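Local coordinates for N-formylglutamate amidohydrolase (Ralstonia eutropha, PDB 2Q7S), which probably acts as a zinc-dependent hydrolase of the N-formylglutamate amidohydrolase family and is seen with a bound zinc ion, at residues Val27-His32 against His168-Ser173; Ala12-Ala17 against Thr71-Thr76. All coordinates share one frame; numbering follows the deposited sequence.

How the interactions relate
Starting from the N terminus, the chain passes through 12-17, 27-32, 71-76 and 168-173, so the segments of the two contacts alternate and their loops cross. Interaction 2 closes the first loop, bringing 71-76 back against 12-17 across 53 intervening residues. Interaction 1 starts inside that loop and ends well beyond it, pairing 27-32 with 168-173 after the long helix 134-163. Both lie in one mixed sheet, where strand order gives 14-17, 71-75, 26-30, 166-174. The contacts meet along the shared border of strands 71-75 and 26-30, with probable hydrogen bonds from Cys28 N to Thr71 O and from Ser30 N to Leu73 O. Together they join edge strand 14-17 to central strands whose C-terminal ends carry the zinc.

Interaction 1: residues Val27-His32 against His168-Ser173; sequences VCDSPH and HLNLHS. With ZN (zinc ion), chain C.
Asp29 OD1 accepts hydrogen bonds from His168 NE2 at 2.8 Å and Asn170 ND2 at 3.1 Å on the adjoining strand. The donors arrive from opposite faces of the carboxylate plane, imidazole anti and amide syn. With chi1 at 80°, Asp29 CG lies between its backbone N and carbonyl carbon, which swings the carboxylate over toward 168-173. Tyr148 OH bonds to OD2, so both oxygens of the buried carboxylate are held; Ser246 OG bonds to His168 ND1.

This is the tight part. Strands 27-30 and 168-173 run parallel at 14°, their axes 4.7 Å apart, and Val27, Asp29, Leu169 and Leu171 exchange the backbone bonds. On the other face, Cys28 SG rests against Leu169 CB at 3.8 Å.

Where strand 27-30 ends, water and metal bridges replace direct backbone bonds, although the residues remain buried, not solvent-exposed. A water accepts from His32 N, donates to Leu171 O at 2.8 Å and bonds to Ser30 OG, which also bonds to Ser33 OG. Beyond it the zinc ion is bound by His32 ND1 at 2.1 Å, His172 ND1 at 2.0 Å and Asp55, the two rings turned 70° apart. Asp83 OD1 bonds to His32 NE2, and Asn170 OD1 accepts from His172 NE2 at 2.6 Å, second-shell bonds that fix the rotation of each ring. Pro31 CG lies over the centre of the His32 ring and also meets His172 CE1.

Strands 71-75 and 244-252 flank the pair in the sheet; helix 134-163 covers Val27 and Pro31, and helix 58-61 touches Ser30 and Leu171.

Interaction 2: residues Ala12-Ala17 against Thr71-Thr76; sequences APFTLA and TLLAAT
Phe14-Ala17 and Thr71-Ala75 form an antiparallel strand pair at one end of the mixed sheet, with 14-17 as its outermost strand. Their directions differ by 169°, and the paired residues Thr15-Ala74 and Ala17-Leu72 each carry two backbone hydrogen bonds, while Phe14-Ala75 and Leu16-Leu73 are non-hydrogen-bonded pairs.

On the Phe14 and Leu16 face, Leu73 CD1 presses on Phe14 CD1 at 3.3 Å. With CG anti to the backbone N (chi1 -178°), Leu16 reaches across toward 71-76, where its CD1 meets Thr71 CG2 at 3.4 Å, tighter than usual carbon contact. This face turns to helix 134-163, whose Ala151 and Leu152 touch Phe14 and Leu73. On the opposite face, that of Thr15, Ala17, Leu72 and Ala74, a water bonded to Thr15 OG1 at 2.8 Å donates to Leu72 O.

Past the strand end, Thr76 continues the pairing: its OG1 donates to Ala12 O at 2.6 Å, in the carbonyl plane and on a lone pair, and its N reaches Pro13 O at 3.1 Å from above that carbonyl's plane.

The result is an antiparallel edge strand added to the parallel run 71-75, 26-30, 166-174, 244-252 of an alpha/beta fold, consistent with the zinc exopeptidase clan.

Interaction 1: residues Val27-His32 against His168-Ser173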
# COMPACT_ATOMS: atom_id res chain seq x y z
N VAL A 27 0.73 -12.23 -4.59
CA VAL A 27 1.45 -11.06 -5.11
C VAL A 27 1.17 -9.93 -4.11
O VAL A 27 0.01 -9.67 -3.79
CB VAL A 27 0.93 -10.66 -6.50
CG1 VAL A 27 1.59 -9.35 -7.01
CG2 VAL A 27 1.13 -11.79 -7.46
N CYS A 28 2.24 -9.29 -3.62
CA CYS A 28 2.13 -8.31 -2.54
C CYS A 28 2.78 -7.01 -2.96
O CYS A 28 3.88 -7.02 -3.50
CB CYS A 28 2.75 -8.86 -1.26
SG CYS A 28 1.96 -10.32 -0.66
N ASP A 29 2.09 -5.87 -2.80
CA ASP A 29 2.77 -4.62 -3.05
C ASP A 29 2.76 -3.64 -1.86
O ASP A 29 1.83 -3.60 -1.12
CB ASP A 29 2.34 -3.98 -4.34
CG ASP A 29 1.07 -3.26 -4.24
OD1 ASP A 29 0.08 -3.89 -3.85
OD2 ASP A 29 1.05 -2.06 -4.63
N SER A 30 3.89 -2.93 -1.72
CA SER A 30 4.09 -1.88 -0.71
C SER A 30 4.27 -0.57 -1.54
O SER A 30 5.41 -0.16 -1.88
CB SER A 30 5.30 -2.22 0.18
OG SER A 30 5.66 -1.23 1.14
N PRO A 31 3.16 0.13 -1.79
CA PRO A 31 3.23 1.36 -2.62
C PRO A 31 3.79 2.62 -1.93
O PRO A 31 4.09 3.61 -2.59
CB PRO A 31 1.77 1.60 -3.02
CG PRO A 31 1.00 0.98 -1.91
CD PRO A 31 1.77 -0.20 -1.40
N HIS A 32 3.83 2.60 -0.61
CA HIS A 32 4.06 3.77 0.19
C HIS A 32 5.33 3.82 0.97
O HIS A 32 5.54 4.77 1.68
CB HIS A 32 2.87 3.92 1.11
CG HIS A 32 1.63 4.28 0.38
ND1 HIS A 32 0.38 4.16 0.94
CD2 HIS A 32 1.44 4.76 -0.87
CE1 HIS A 32 -0.53 4.56 0.06
NE2 HIS A 32 0.09 4.94 -1.04
N HIS A 168 -3.89 -11.02 -3.94
CA HIS A 168 -3.12 -9.81 -3.89
C HIS A 168 -3.24 -9.17 -2.48
O HIS A 168 -4.34 -9.01 -2.00
CB HIS A 168 -3.65 -8.86 -4.93
CG HIS A 168 -3.14 -7.47 -4.78
ND1 HIS A 168 -3.96 -6.38 -4.75
CD2 HIS A 168 -1.88 -7.01 -4.65
CE1 HIS A 168 -3.23 -5.28 -4.64
NE2 HIS A 168 -1.96 -5.64 -4.59
N LEU A 169 -2.10 -8.85 -1.84
CA LEU A 169 -2.06 -8.07 -0.58
C LEU A 169 -1.45 -6.69 -0.88
O LEU A 169 -0.38 -6.57 -1.42
CB LEU A 169 -1.29 -8.77 0.52
CG LEU A 169 -1.64 -10.23 0.89
CD1 LEU A 169 -0.79 -10.77 2.07
CD2 LEU A 169 -3.14 -10.38 1.17
N ASN A 170 -2.21 -5.65 -0.56
CA ASN A 170 -1.81 -4.26 -0.65
C ASN A 170 -1.41 -3.79 0.77
O ASN A 170 -2.23 -3.78 1.69
CB ASN A 170 -3.02 -3.48 -1.24
CG ASN A 170 -2.71 -2.06 -1.59
OD1 ASN A 170 -3.24 -1.13 -0.97
ND2 ASN A 170 -1.88 -1.86 -2.59
N LEU A 171 -0.14 -3.43 0.98
CA LEU A 171 0.45 -3.38 2.28
C LEU A 171 0.73 -1.96 2.71
O LEU A 171 1.35 -1.21 1.96
CB LEU A 171 1.79 -4.19 2.27
CG LEU A 171 1.69 -5.65 1.80
CD1 LEU A 171 3.07 -6.34 1.71
CD2 LEU A 171 0.75 -6.45 2.66
N HIS A 172 0.34 -1.61 3.96
CA HIS A 172 0.44 -0.25 4.47
C HIS A 172 0.76 -0.22 5.94
O HIS A 172 0.73 -1.23 6.64
CB HIS A 172 -0.91 0.51 4.28
CG HIS A 172 -1.29 0.62 2.87
ND1 HIS A 172 -1.01 1.75 2.11
CD2 HIS A 172 -1.81 -0.29 2.02
CE1 HIS A 172 -1.39 1.52 0.87
NE2 HIS A 172 -1.88 0.30 0.79
N SER A 173 1.13 0.96 6.38
CA SER A 173 1.06 1.33 7.79
C SER A 173 0.34 2.67 7.96
O SER A 173 0.31 3.51 7.08
CB SER A 173 2.46 1.38 8.39
OG SER A 173 3.17 2.49 7.90
ZN ZN C . -0.21 3.42 2.83
O HOH W 1 3.46 0.57 1.54

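Interaction 2: residues Ala12-Ala17 against Thr71-Thr76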
# COMPACT_ATOMS: atom_id res chain seq x y z
N ALA A 12 16.13 3.13 -10.09
CA ALA A 12 14.99 2.22 -10.37
C ALA A 12 13.73 2.59 -9.54
O ALA A 12 13.83 2.85 -8.35
CB ALA A 12 15.39 0.81 -10.10
N PRO A 13 12.57 2.71 -10.19
CA PRO A 13 11.37 3.17 -9.44
C PRO A 13 10.72 2.17 -8.47
O PRO A 13 9.79 2.52 -7.73
CB PRO A 13 10.39 3.61 -10.54
CG PRO A 13 10.80 2.85 -11.77
CD PRO A 13 12.31 2.54 -11.64
N PHE A 14 11.18 0.92 -8.50
CA PHE A 14 10.67 -0.10 -7.64
C PHE A 14 11.71 -1.21 -7.45
O PHE A 14 12.63 -1.37 -8.24
CB PHE A 14 9.35 -0.65 -8.16
CG PHE A 14 9.45 -1.33 -9.52
CD1 PHE A 14 9.79 -2.66 -9.63
CD2 PHE A 14 9.21 -0.64 -10.67
CE1 PHE A 14 9.90 -3.30 -10.88
CE2 PHE A 14 9.30 -1.25 -11.92
CZ PHE A 14 9.64 -2.59 -12.02
N THR A 15 11.56 -1.91 -6.34
CA THR A 15 12.16 -3.20 -6.12
C THR A 15 11.10 -4.29 -6.34
O THR A 15 9.88 -4.08 -6.12
CB THR A 15 12.74 -3.30 -4.70
OG1 THR A 15 11.72 -2.98 -3.76
CG2 THR A 15 13.87 -2.33 -4.51
N LEU A 16 11.56 -5.45 -6.81
CA LEU A 16 10.68 -6.60 -7.10
C LEU A 16 11.40 -7.85 -6.62
O LEU A 16 12.38 -8.25 -7.22
CB LEU A 16 10.41 -6.71 -8.58
CG LEU A 16 9.47 -7.82 -9.05
CD1 LEU A 16 7.98 -7.65 -8.53
CD2 LEU A 16 9.57 -7.82 -10.55
N ALA A 17 10.94 -8.36 -5.49
CA ALA A 17 11.51 -9.57 -4.84
C ALA A 17 10.71 -10.78 -5.30
O ALA A 17 9.50 -10.94 -4.98
CB ALA A 17 11.51 -9.44 -3.27
N THR A 71 5.41 -12.88 -4.45
CA THR A 71 6.14 -11.79 -5.08
C THR A 71 5.87 -10.53 -4.30
O THR A 71 4.73 -10.23 -3.96
CB THR A 71 5.74 -11.60 -6.57
OG1 THR A 71 6.11 -12.76 -7.31
CG2 THR A 71 6.47 -10.41 -7.17
N LEU A 72 6.93 -9.82 -3.98
CA LEU A 72 6.83 -8.56 -3.29
C LEU A 72 7.38 -7.42 -4.14
O LEU A 72 8.58 -7.31 -4.41
CB LEU A 72 7.47 -8.65 -1.92
CG LEU A 72 7.42 -7.36 -1.09
CD1 LEU A 72 6.04 -6.84 -0.76
CD2 LEU A 72 8.20 -7.63 0.20
N LEU A 73 6.45 -6.55 -4.53
CA LEU A 73 6.76 -5.29 -5.17
C LEU A 73 6.74 -4.07 -4.20
O LEU A 73 5.83 -3.87 -3.42
CB LEU A 73 5.77 -5.06 -6.30
CG LEU A 73 5.78 -3.68 -7.03
CD1 LEU A 73 7.06 -3.45 -7.91
CD2 LEU A 73 4.55 -3.55 -7.89
N ALA A 74 7.77 -3.22 -4.29
CA ALA A 74 7.80 -2.03 -3.47
C ALA A 74 8.31 -0.79 -4.20
O ALA A 74 9.33 -0.85 -4.90
CB ALA A 74 8.60 -2.32 -2.21
N ALA A 75 7.62 0.34 -4.00
CA ALA A 75 8.03 1.65 -4.54
C ALA A 75 9.29 2.23 -3.89
O ALA A 75 9.47 2.14 -2.67
CB ALA A 75 6.90 2.67 -4.43
N THR A 76 10.18 2.82 -4.68
CA THR A 76 11.38 3.45 -4.11
C THR A 76 11.19 4.98 -4.02
O THR A 76 11.86 5.66 -3.25
CB THR A 76 12.68 3.13 -4.92
OG1 THR A 76 12.47 3.47 -6.27
CG2 THR A 76 13.09 1.65 -4.86
O HOH W 2 10.61 -5.51 -3.13